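Local coordinates for protein TudS (Uncultured bacterium, PDB 6Z96) that removes sulfur from thiouracil in a non-redox reaction that depends on a [4Fe-4S] cluster and probably passes through a [4Fe-5S] intermediate, at residues A[97-100]-A[105-108]; A[108-111]-A[117-120]; A[15-18]-A[22-25]; A[61-66]-A[71-76]. All blocks are in the same frame, centred on the assembly; numbering follows the deposited sequence. Where two conformers were deposited one is given.

Contact 1: A[97-100]-A[105-108]; sequences LKEG and GSGR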
loop_
_atom_site.group_PDB
_atom_site.type_symbol
_atom_site.label_atom_id
_atom_site.label_comp_id
_atom_site.label_asym_id
_atom_site.label_seq_id
_atom_site.Cartn_x
_atom_site.Cartn_y
_atom_site.Cartn_z
ATOM N N LEU A 97 -0.445 4.139 1.902
ATOM C CA LEU A 97 -0.983 2.982 1.193
ATOM C C LEU A 97 -2.488 3.036 1.069
ATOM O O LEU A 97 -3.168 3.593 1.919
ATOM C CB LEU A 97 -0.546 1.684 1.899
ATOM C CG LEU A 97 0.960 1.475 2.056
ATOM C CD1 LEU A 97 1.242 0.051 2.671
ATOM C CD2 LEU A 97 1.716 1.605 0.720
ATOM N N LYS A 98 -3.016 2.421 -0.000
ATOM C CA LYS A 98 -4.451 2.432 -0.303
ATOM C C LYS A 98 -5.314 1.652 0.693
ATOM O O LYS A 98 -5.137 0.460 0.905
ATOM C CB LYS A 98 -4.656 1.878 -1.740
ATOM C CG LYS A 98 -6.119 1.726 -2.153
ATOM C CD LYS A 98 -6.754 3.094 -2.418
ATOM C CE LYS A 98 -8.263 2.949 -2.544
ATOM N NZ LYS A 98 -8.925 2.867 -1.205
ATOM N N GLU A 99 -6.334 2.318 1.235
ATOM C CA GLU A 99 -7.214 1.690 2.215
ATOM C C GLU A 99 -8.068 0.556 1.618
ATOM O O GLU A 99 -8.430 0.603 0.442
ATOM C CB GLU A 99 -8.127 2.764 2.847
ATOM C CG GLU A 99 -8.918 2.272 4.049
ATOM C CD GLU A 99 -8.059 1.740 5.181
ATOM O OE1 GLU A 99 -7.520 0.614 5.041
ATOM O OE2 GLU A 99 -7.982 2.405 6.243
ATOM N N GLY A 100 -8.338 -0.458 2.442
ATOM C CA GLY A 100 -9.226 -1.557 2.105
ATOM C C GLY A 100 -8.622 -2.709 1.348
ATOM O O GLY A 100 -9.248 -3.757 1.237
ATOM N N GLY A 105 -4.279 -2.212 2.600
ATOM C CA GLY A 105 -5.212 -1.745 3.632
ATOM C C GLY A 105 -4.535 -1.512 4.970
ATOM O O GLY A 105 -3.554 -2.199 5.281
ATOM N N SER A 106 -4.988 -0.513 5.732
ATOM C CA SER A 106 -4.319 -0.228 7.005
ATOM C C SER A 106 -5.269 -0.116 8.181
ATOM O O SER A 106 -4.856 -0.387 9.300
ATOM C CB SER A 106 -3.415 0.992 6.901
ATOM O OG SER A 106 -4.137 2.123 6.439
ATOM N N GLY A 107 -6.505 0.257 7.921
ATOM C CA GLY A 107 -7.551 0.330 8.939
ATOM C C GLY A 107 -8.664 -0.670 8.693
ATOM O O GLY A 107 -9.290 -1.160 9.642
ATOM N N ARG A 108 -8.923 -0.992 7.424
ATOM C CA ARG A 108 -9.955 -1.956 7.085
ATOM C C ARG A 108 -9.546 -2.816 5.907
ATOM O O ARG A 108 -8.693 -2.425 5.109
ATOM C CB ARG A 108 -11.303 -1.263 6.805
ATOM C CG ARG A 108 -11.238 -0.272 5.659
ATOM C CD ARG A 108 -12.605 0.278 5.252
ATOM N NE ARG A 108 -12.480 1.430 4.356
ATOM C CZ ARG A 108 -12.296 1.344 3.041
ATOM N NH1 ARG A 108 -12.229 0.158 2.448
ATOM N NH2 ARG A 108 -12.191 2.444 2.306
HETATM O O HOH W 1 -4.175 1.865 3.814
#
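Gly-105 lies against the backbone of Lys-98 and Gly-100. Its CA makes a CA-H...O contact of 3.5 Å with Lys-98 O, and a side chain at this position would run into Arg-108 O. At Ser-106 the chain begins to wrap round the carboxylate of Glu-99. Ser-106 N donates to Glu-99 OE1 over 2.9 Å, from the syn side but 29° out of the carboxylate plane. Ser-106 OG gives its proton to a water, which in turn donates to Leu-97 O. Gly-107 N follows with a bond of 3.1 Å to the syn lone pair of Glu-99 OE1 and a weak one to OE2. The 97-100 and 105-108 segments belong to one loop between strands 94-96 and 108-110. This loop carries Lys-98 of the iron-sulfur cluster pocket, and the carboxylate acts as an anchor between its two ends. Glu-99 reaches across because CG stands anti to the backbone N (chi1 -170°) and the chain then bends at chi2. Arg-108 N meets OE1 from above the carboxylate plane at 3.2 Å, and Gly-100 N takes its anti lone pair, which brings the donors on this one oxygen to four. A glutamine in place of Glu-99 would probably weaken this grip, since the negative charge facing four backbone N-H groups would be lost. In one of its two conformers the Arg-108 side chain runs obliquely over Glu-99, with Glu-99 CG 3.6 Å from Arg-108 CZ over one guanidinium face. Arg-108 NH1 then ends 3.5 Å from the CA of Gly-100, whose positive phi (85°) suits a glycine.

Contact 2: A[108-111]-A[117-120]; sequences RIYN and VSMA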
loop_
_atom_site.group_PDB
_atom_site.type_symbol
_atom_site.label_atom_id
_atom_site.label_comp_id
_atom_site.label_asym_id
_atom_site.label_seq_id
_atom_site.Cartn_x
_atom_site.Cartn_y
_atom_site.Cartn_z
ATOM N N ARG A 108 -8.923 -0.992 7.424
ATOM C CA ARG A 108 -9.955 -1.956 7.085
ATOM C C ARG A 108 -9.546 -2.816 5.907
ATOM O O ARG A 108 -8.693 -2.425 5.109
ATOM C CB ARG A 108 -11.303 -1.263 6.805
ATOM C CG ARG A 108 -11.238 -0.272 5.659
ATOM C CD ARG A 108 -12.605 0.278 5.252
ATOM N NE ARG A 108 -12.480 1.430 4.356
ATOM C CZ ARG A 108 -12.296 1.344 3.041
ATOM N NH1 ARG A 108 -12.229 0.158 2.448
ATOM N NH2 ARG A 108 -12.191 2.444 2.306
ATOM N N ILE A 109 -10.146 -3.997 5.814
ATOM C CA ILE A 109 -9.960 -4.922 4.695
ATOM C C ILE A 109 -11.302 -5.646 4.522
ATOM O O ILE A 109 -12.128 -5.677 5.452
ATOM C CB ILE A 109 -8.841 -5.982 4.961
ATOM C CG1 ILE A 109 -9.080 -6.722 6.310
ATOM C CG2 ILE A 109 -7.424 -5.401 4.852
ATOM C CD1 ILE A 109 -8.125 -7.956 6.536
ATOM N N TYR A 110 -11.506 -6.295 3.354
ATOM C CA TYR A 110 -12.685 -7.133 3.184
ATOM C C TYR A 110 -12.539 -8.395 4.024
ATOM O O TYR A 110 -11.420 -8.825 4.318
ATOM C CB TYR A 110 -13.007 -7.389 1.713
ATOM C CG TYR A 110 -13.546 -6.135 1.062
ATOM C CD1 TYR A 110 -14.863 -5.739 1.257
ATOM C CD2 TYR A 110 -12.711 -5.283 0.352
ATOM C CE1 TYR A 110 -15.361 -4.577 0.680
ATOM C CE2 TYR A 110 -13.194 -4.106 -0.217
ATOM C CZ TYR A 110 -14.523 -3.760 -0.053
ATOM O OH TYR A 110 -15.028 -2.610 -0.618
ATOM N N ASN A 111 -13.669 -8.949 4.499
ATOM C CA ASN A 111 -13.635 -9.994 5.497
ATOM C C ASN A 111 -13.334 -11.425 5.041
ATOM O O ASN A 111 -13.405 -12.326 5.882
ATOM C CB ASN A 111 -14.950 -9.999 6.291
ATOM C CG ASN A 111 -16.143 -10.496 5.517
ATOM O OD1 ASN A 111 -16.076 -10.826 4.325
ATOM N ND2 ASN A 111 -17.287 -10.554 6.193
ATOM N N VAL A 117 -18.340 -7.073 2.491
ATOM C CA VAL A 117 -18.337 -6.663 3.889
ATOM C C VAL A 117 -16.916 -6.397 4.398
ATOM O O VAL A 117 -16.057 -7.275 4.331
ATOM C CB VAL A 117 -19.069 -7.709 4.754
ATOM C CG1 VAL A 117 -18.906 -7.408 6.247
ATOM C CG2 VAL A 117 -20.552 -7.770 4.373
ATOM N N SER A 118 -16.692 -5.206 4.945
ATOM C CA SER A 118 -15.404 -4.814 5.493
ATOM C C SER A 118 -15.319 -5.075 6.993
ATOM O O SER A 118 -16.330 -5.153 7.694
ATOM C CB SER A 118 -15.131 -3.337 5.224
ATOM O OG SER A 118 -14.911 -3.114 3.843
ATOM N N MET A 119 -14.104 -5.199 7.481
ATOM C CA MET A 119 -13.843 -5.378 8.893
ATOM C C MET A 119 -12.546 -4.642 9.241
ATOM O O MET A 119 -11.751 -4.319 8.343
ATOM C CB MET A 119 -13.734 -6.878 9.221
ATOM C CG MET A 119 -12.481 -7.531 8.675
ATOM S SD MET A 119 -12.463 -9.289 9.063
ATOM C CE MET A 119 -10.832 -9.653 8.660
ATOM N N ALA A 120 -12.283 -4.428 10.546
ATOM C CA ALA A 120 -11.026 -3.801 10.949
ATOM C C ALA A 120 -9.899 -4.788 10.634
ATOM O O ALA A 120 -10.046 -5.990 10.855
ATOM C CB ALA A 120 -11.036 -3.472 12.438
HETATM O O HOH W 2 -12.392 -2.726 3.000
HETATM O O HOH W 3 -16.478 -9.617 1.904
#
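Ile-109 CG1 and Met-119 CG both lie between the backbone N and the carbonyl carbon (chi1 53° and 71°), and this turns the two chains toward each other on the same face of the hairpin. Ile-109 CD1 meets Met-119 CE at 3.8 Å. The methionine runs extended beyond CG, and its SD passes 3.8 Å from Asn-111 CB. The backbones between them are joined by a reciprocal pair of bonds. Ile-109 N donates to Met-119 O, and Met-119 N returns a bond of 2.9 Å to Ile-109 O. Asn-111 N adds a third bond, to Val-117 O. In the next pair Ser-118 OG sits over one face of the Tyr-110 ring, offset toward its rim and 3.5 Å from CE1. A water bonded to Ser-118 OG lies over the same ring face. In one of the two Arg-108 conformers this water accepts from Arg-108 NH1 at 2.9 Å, in the guanidinium plane. The Asn-111 amide crosses Val-117, with ND2 3.5 Å from CG1. Its polar end turns back into the connecting loop, where ND2 bonds to Glu-115 OE1 and OD1 to Arg-113 N. A second water bridges Asn-111 OD1 and Val-117 N. The side chains of Ile-109, Tyr-110 and Asn-111 also touch strand 57-60. The arrangement is that of a two-stranded antiparallel beta hairpin at the surface. Ile-109 and Met-119 form its hydrogen-bonded pair, flanked by the non-hydrogen-bonded pairs Arg-108 with Ala-120 and Tyr-110 with Ser-118.

Contact 3: A[15-18]-A[22-25]; sequences PVRY and SKGI. With SF4 (iron/sulfur cluster), chain C; H2S (hydrosulfuric acid), chain D.
Arg-17 lays one face of its guanidinium against the aliphatic chain of Lys-23. Lys-23 CE is 3.6 Å from both NE and NH2 of Arg-17, and Lys-23 CG packs beside Arg-17 CD. The two side chains meet at a slant. Arg-17 folds back toward the cluster because its chain bends at both chi2 (-81°) and chi3 (-72°). Arg-17 NH1 then comes 3.6 Å from the cluster sulfide S3, which lies in the guanidinium plane at its edge. Arg-17 CD is 3.8 Å from the sulfur of the bound H2S. Lys-23 NZ stays 4.4 Å from Arg-17 NH2, and a water links the two. It accepts from Arg-17 NH2 at the edge of the group and only weakly from Lys-23 NZ. The backbone next to Arg-17 also faces the site. Val-16 O is 3.5 Å from cluster S4 and accepts a hydrogen bond from Arg-54, another pocket residue. Tyr-18 N lies 3.5 Å from the sulfur of the bound H2S, which reaches the tyrosine ring at its edge. That sulfur binds the iron FE1 of the cluster at 2.4 Å. Cutting Arg-17 back to an alanine would probably open a gap beside cluster S3 and strip the Lys-23 chain of the flat group it rests on. Pro-15 CA and Ser-22 CB also touch. The positive charge of Arg-17, backed by Lys-23 across one guanidinium face, stands beside an iron-sulfur cluster with an extra sulfur on one iron, consistent with a pocket that stabilises negative charge on the sulfur taken from thiouracil.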
loop_
_atom_site.group_PDB
_atom_site.type_symbol
_atom_site.label_atom_id
_atom_site.label_comp_id
_atom_site.label_asym_id
_atom_site.label_seq_id
_atom_site.Cartn_x
_atom_site.Cartn_y
_atom_site.Cartn_z
ATOM N N PRO A 15 -2.422 2.867 -13.468
ATOM C CA PRO A 15 -3.536 1.932 -13.681
ATOM C C PRO A 15 -3.139 0.500 -13.391
ATOM O O PRO A 15 -3.291 -0.402 -14.222
ATOM C CB PRO A 15 -3.882 2.134 -15.169
ATOM C CG PRO A 15 -2.509 2.381 -15.768
ATOM C CD PRO A 15 -1.772 3.244 -14.747
ATOM N N VAL A 16 -2.719 0.286 -12.153
ATOM C CA VAL A 16 -2.274 -1.024 -11.686
ATOM C C VAL A 16 -3.305 -1.736 -10.802
ATOM O O VAL A 16 -2.988 -2.828 -10.329
ATOM C CB VAL A 16 -0.933 -0.884 -10.938
ATOM C CG1 VAL A 16 0.206 -0.514 -11.884
ATOM C CG2 VAL A 16 -1.061 0.123 -9.788
ATOM N N ARG A 17 -4.512 -1.168 -10.559
ATOM C CA ARG A 17 -5.516 -1.820 -9.723
ATOM C C ARG A 17 -5.944 -3.132 -10.346
ATOM O O ARG A 17 -5.741 -3.337 -11.561
ATOM C CB ARG A 17 -6.742 -0.897 -9.518
ATOM C CG ARG A 17 -6.466 0.241 -8.527
ATOM C CD ARG A 17 -6.575 -0.201 -7.062
ATOM N NE ARG A 17 -7.974 -0.446 -6.683
ATOM C CZ ARG A 17 -8.378 -0.787 -5.466
ATOM N NH1 ARG A 17 -7.496 -0.910 -4.474
ATOM N NH2 ARG A 17 -9.672 -0.968 -5.214
ATOM N N TYR A 18 -6.593 -4.001 -9.552
ATOM C CA TYR A 18 -7.030 -5.301 -10.052
ATOM C C TYR A 18 -7.956 -5.170 -11.270
ATOM O O TYR A 18 -7.973 -6.065 -12.104
ATOM C CB TYR A 18 -7.713 -6.119 -8.935
ATOM C CG TYR A 18 -9.103 -5.638 -8.593
ATOM C CD1 TYR A 18 -9.295 -4.480 -7.853
ATOM C CD2 TYR A 18 -10.219 -6.285 -9.091
ATOM C CE1 TYR A 18 -10.576 -3.999 -7.584
ATOM C CE2 TYR A 18 -11.506 -5.806 -8.839
ATOM C CZ TYR A 18 -11.677 -4.684 -8.053
ATOM O OH TYR A 18 -12.943 -4.226 -7.759
ATOM N N SER A 22 -7.328 3.284 -11.672
ATOM C CA SER A 22 -6.395 3.954 -10.787
ATOM C C SER A 22 -7.201 4.557 -9.631
ATOM O O SER A 22 -8.427 4.656 -9.682
ATOM C CB SER A 22 -5.640 5.040 -11.544
ATOM O OG SER A 22 -6.554 5.909 -12.198
ATOM N N LYS A 23 -6.508 4.942 -8.572
ATOM C CA LYS A 23 -7.133 5.562 -7.402
ATOM C C LYS A 23 -6.403 6.857 -7.144
ATOM O O LYS A 23 -6.019 7.168 -6.005
ATOM C CB LYS A 23 -6.977 4.624 -6.188
ATOM C CG LYS A 23 -7.782 3.337 -6.324
ATOM C CD LYS A 23 -9.280 3.648 -6.338
ATOM C CE LYS A 23 -10.157 2.433 -6.193
ATOM N NZ LYS A 23 -11.601 2.797 -6.314
ATOM N N GLY A 24 -6.185 7.628 -8.210
ATOM C CA GLY A 24 -5.430 8.856 -8.122
ATOM C C GLY A 24 -6.143 9.811 -7.202
ATOM O O GLY A 24 -7.352 10.030 -7.348
ATOM N N ILE A 25 -5.436 10.293 -6.184
ATOM C CA ILE A 25 -6.046 11.212 -5.236
ATOM C C ILE A 25 -5.651 12.650 -5.530
ATOM O O ILE A 25 -4.561 12.924 -6.048
ATOM C CB ILE A 25 -5.796 10.793 -3.775
ATOM C CG1 ILE A 25 -4.295 10.555 -3.535
ATOM C CG2 ILE A 25 -6.636 9.546 -3.449
ATOM C CD1 ILE A 25 -3.900 9.908 -2.143
HETATM FE FE1 SF4 C . -3.714 -2.695 -5.176
HETATM FE FE2 SF4 C . -2.937 -0.109 -5.285
HETATM FE FE3 SF4 C . -1.171 -2.084 -6.035
HETATM FE FE4 SF4 C . -1.825 -1.714 -3.392
HETATM S S1 SF4 C . -0.672 -0.271 -4.792
HETATM S S2 SF4 C . -1.680 -3.714 -4.470
HETATM S S3 SF4 C . -4.059 -1.130 -3.562
HETATM S S4 SF4 C . -3.153 -1.489 -7.072
HETATM S S H2S D . -5.530 -3.783 -6.223
HETATM O O HOH W 4 -12.623 -0.540 -6.463
#

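Contact 4: A[61-66]-A[71-76]; sequences GEHVVT and DVTAEF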
loop_
_atom_site.group_PDB
_atom_site.type_symbol
_atom_site.label_atom_id
_atom_site.label_comp_id
_atom_site.label_asym_id
_atom_site.label_seq_id
_atom_site.Cartn_x
_atom_site.Cartn_y
_atom_site.Cartn_z
ATOM N N GLY A 61 -7.157 -14.933 6.928
ATOM C CA GLY A 61 -6.078 -14.993 7.900
ATOM C C GLY A 61 -4.742 -14.746 7.235
ATOM O O GLY A 61 -4.543 -13.699 6.615
ATOM N N GLU A 62 -3.839 -15.740 7.297
ATOM C CA GLU A 62 -2.516 -15.616 6.680
ATOM C C GLU A 62 -2.572 -15.850 5.166
ATOM O O GLU A 62 -1.642 -15.460 4.466
ATOM C CB GLU A 62 -1.563 -16.680 7.274
ATOM C CG GLU A 62 -1.282 -16.532 8.756
ATOM C CD GLU A 62 -0.472 -15.282 8.975
ATOM O OE1 GLU A 62 0.504 -15.075 8.219
ATOM O OE2 GLU A 62 -0.825 -14.490 9.876
ATOM N N HIS A 63 -3.631 -16.499 4.660
ATOM C CA HIS A 63 -3.734 -16.762 3.222
ATOM C C HIS A 63 -4.375 -15.593 2.502
ATOM O O HIS A 63 -5.071 -14.780 3.111
ATOM C CB HIS A 63 -4.617 -18.008 2.997
ATOM C CG HIS A 63 -3.942 -19.273 3.432
ATOM N ND1 HIS A 63 -3.347 -20.131 2.524
ATOM C CD2 HIS A 63 -3.795 -19.786 4.678
ATOM C CE1 HIS A 63 -2.837 -21.132 3.241
ATOM N NE2 HIS A 63 -3.098 -20.982 4.534
ATOM N N VAL A 64 -4.164 -15.531 1.184
ATOM C CA VAL A 64 -4.849 -14.547 0.335
ATOM C C VAL A 64 -5.359 -15.371 -0.834
ATOM O O VAL A 64 -4.597 -16.157 -1.424
ATOM C CB VAL A 64 -3.958 -13.402 -0.161
ATOM C CG1 VAL A 64 -4.827 -12.381 -0.918
ATOM C CG2 VAL A 64 -3.240 -12.726 1.020
ATOM N N VAL A 65 -6.676 -15.311 -1.065
ATOM C CA VAL A 65 -7.270 -16.153 -2.098
ATOM C C VAL A 65 -8.216 -15.356 -2.986
ATOM O O VAL A 65 -8.734 -14.311 -2.579
ATOM C CB VAL A 65 -8.054 -17.337 -1.462
ATOM C CG1 VAL A 65 -7.174 -18.161 -0.536
ATOM C CG2 VAL A 65 -9.302 -16.837 -0.735
ATOM N N THR A 66 -8.477 -15.893 -4.175
ATOM C CA THR A 66 -9.494 -15.301 -5.042
ATOM C C THR A 66 -10.852 -16.005 -4.737
ATOM O O THR A 66 -10.885 -17.012 -4.027
ATOM C CB THR A 66 -9.108 -15.467 -6.505
ATOM O OG1 THR A 66 -9.193 -16.848 -6.876
ATOM C CG2 THR A 66 -7.746 -14.886 -6.813
ATOM N N ASP A 71 -4.999 -19.737 -4.580
ATOM C CA ASP A 71 -4.213 -19.160 -3.494
ATOM C C ASP A 71 -3.113 -18.300 -4.091
ATOM O O ASP A 71 -2.252 -18.793 -4.816
ATOM C CB ASP A 71 -3.646 -20.282 -2.610
ATOM C CG ASP A 71 -3.175 -19.746 -1.281
ATOM O OD1 ASP A 71 -2.220 -18.948 -1.277
ATOM O OD2 ASP A 71 -3.772 -20.121 -0.236
ATOM N N VAL A 72 -3.163 -16.995 -3.791
ATOM C CA VAL A 72 -2.191 -16.029 -4.290
ATOM C C VAL A 72 -1.306 -15.491 -3.178
ATOM O O VAL A 72 -0.648 -14.469 -3.359
ATOM C CB VAL A 72 -2.881 -14.895 -5.085
ATOM C CG1 VAL A 72 -3.438 -15.450 -6.406
ATOM C CG2 VAL A 72 -3.992 -14.222 -4.286
ATOM N N THR A 73 -1.220 -16.194 -2.040
ATOM C CA THR A 73 -0.432 -15.705 -0.907
ATOM C C THR A 73 1.031 -15.563 -1.300
ATOM O O THR A 73 1.684 -14.624 -0.868
ATOM C CB THR A 73 -0.500 -16.670 0.288
ATOM O OG1 THR A 73 -1.853 -17.117 0.488
ATOM C CG2 THR A 73 -0.014 -16.011 1.568
ATOM N N ALA A 74 1.559 -16.475 -2.142
ATOM C CA ALA A 74 2.973 -16.385 -2.518
ATOM C C ALA A 74 3.327 -15.021 -3.142
ATOM O O ALA A 74 4.347 -14.411 -2.808
ATOM C CB ALA A 74 3.339 -17.509 -3.478
ATOM N N GLU A 75 2.459 -14.542 -4.030
ATOM C CA GLU A 75 2.695 -13.276 -4.713
ATOM C C GLU A 75 2.483 -12.101 -3.772
ATOM O O GLU A 75 3.234 -11.137 -3.816
ATOM C CB GLU A 75 1.747 -13.179 -5.916
ATOM C CG GLU A 75 2.108 -14.181 -7.017
ATOM C CD GLU A 75 1.670 -15.628 -6.821
ATOM O OE1 GLU A 75 0.816 -15.892 -5.942
ATOM O OE2 GLU A 75 2.206 -16.513 -7.533
ATOM N N PHE A 76 1.474 -12.191 -2.906
ATOM C CA PHE A 76 1.227 -11.116 -1.935
ATOM C C PHE A 76 2.411 -10.995 -0.970
ATOM O O PHE A 76 2.820 -9.885 -0.643
ATOM C CB PHE A 76 -0.055 -11.388 -1.137
ATOM C CG PHE A 76 -1.274 -10.841 -1.826
ATOM C CD1 PHE A 76 -1.720 -11.392 -3.012
ATOM C CD2 PHE A 76 -1.950 -9.750 -1.306
ATOM C CE1 PHE A 76 -2.828 -10.866 -3.666
ATOM C CE2 PHE A 76 -3.064 -9.232 -1.956
ATOM C CZ PHE A 76 -3.494 -9.794 -3.128
#
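Thr-73 OG1 links the two segments: it accepts from Val-64 N at 2.9 Å and gives its own proton to Asp-71 OD1 at 2.6 Å. Thr-73 N grips the same Asp-71 OD1 at 3.0 Å, and both donors come from the same face of the carboxylate plane. The other oxygen, OD2, offers its syn lone pair to His-63 ND1 across the contact at 2.8 Å. It lies near the plane of the imidazole, although the ring and the carboxylate are turned 80° apart. OD2 has a further partner in a diethylene glycol molecule, probably from the crystallisation liquor. Val-64 O takes the N-H of Val-72. Beside these polar bonds Val-64 CG1, set anti to the backbone N (chi1 -175°), stands over the centre of the Phe-76 ring. The CH-pi distance from Val-64 CG1 to the ring centroid is 3.6 Å, only 7° off the normal. Phe-76 also packs on Leu-50 and Pro-102, while Val-64 reaches Ala-57 of the neighbouring strand. The bond from Thr-73 N to Asp-71 OD1 closes an Asx turn, and Val-72 holds the N-cap position. This is a strand-to-helix connection in which the start of helix 73-90 is tied back to strand 63-66.

Contacts 1 and 4 are partly buried, whereas contacts 2 and 3 lie at the surface. Contacts 1 and 2 share Arg-108, so the loop of the first runs directly into the hairpin of the second. Contact 1 also touches contact 3, with Lys-98 CG packed on Arg-17 NH1, and these two carry cluster-pocket residues. Contact 4 touches none of the others and lies about 21 Å, centre to centre, from contact 3. The chemistry follows the place. A carboxylate gathers backbone N-H groups in contact 1, and a mix of side-chain and backbone donors in contact 4. Paired strands carry contact 2. Contact 3 sets an arginine beside sulfur, backed by a lysine, without a direct hydrogen bond between its segments.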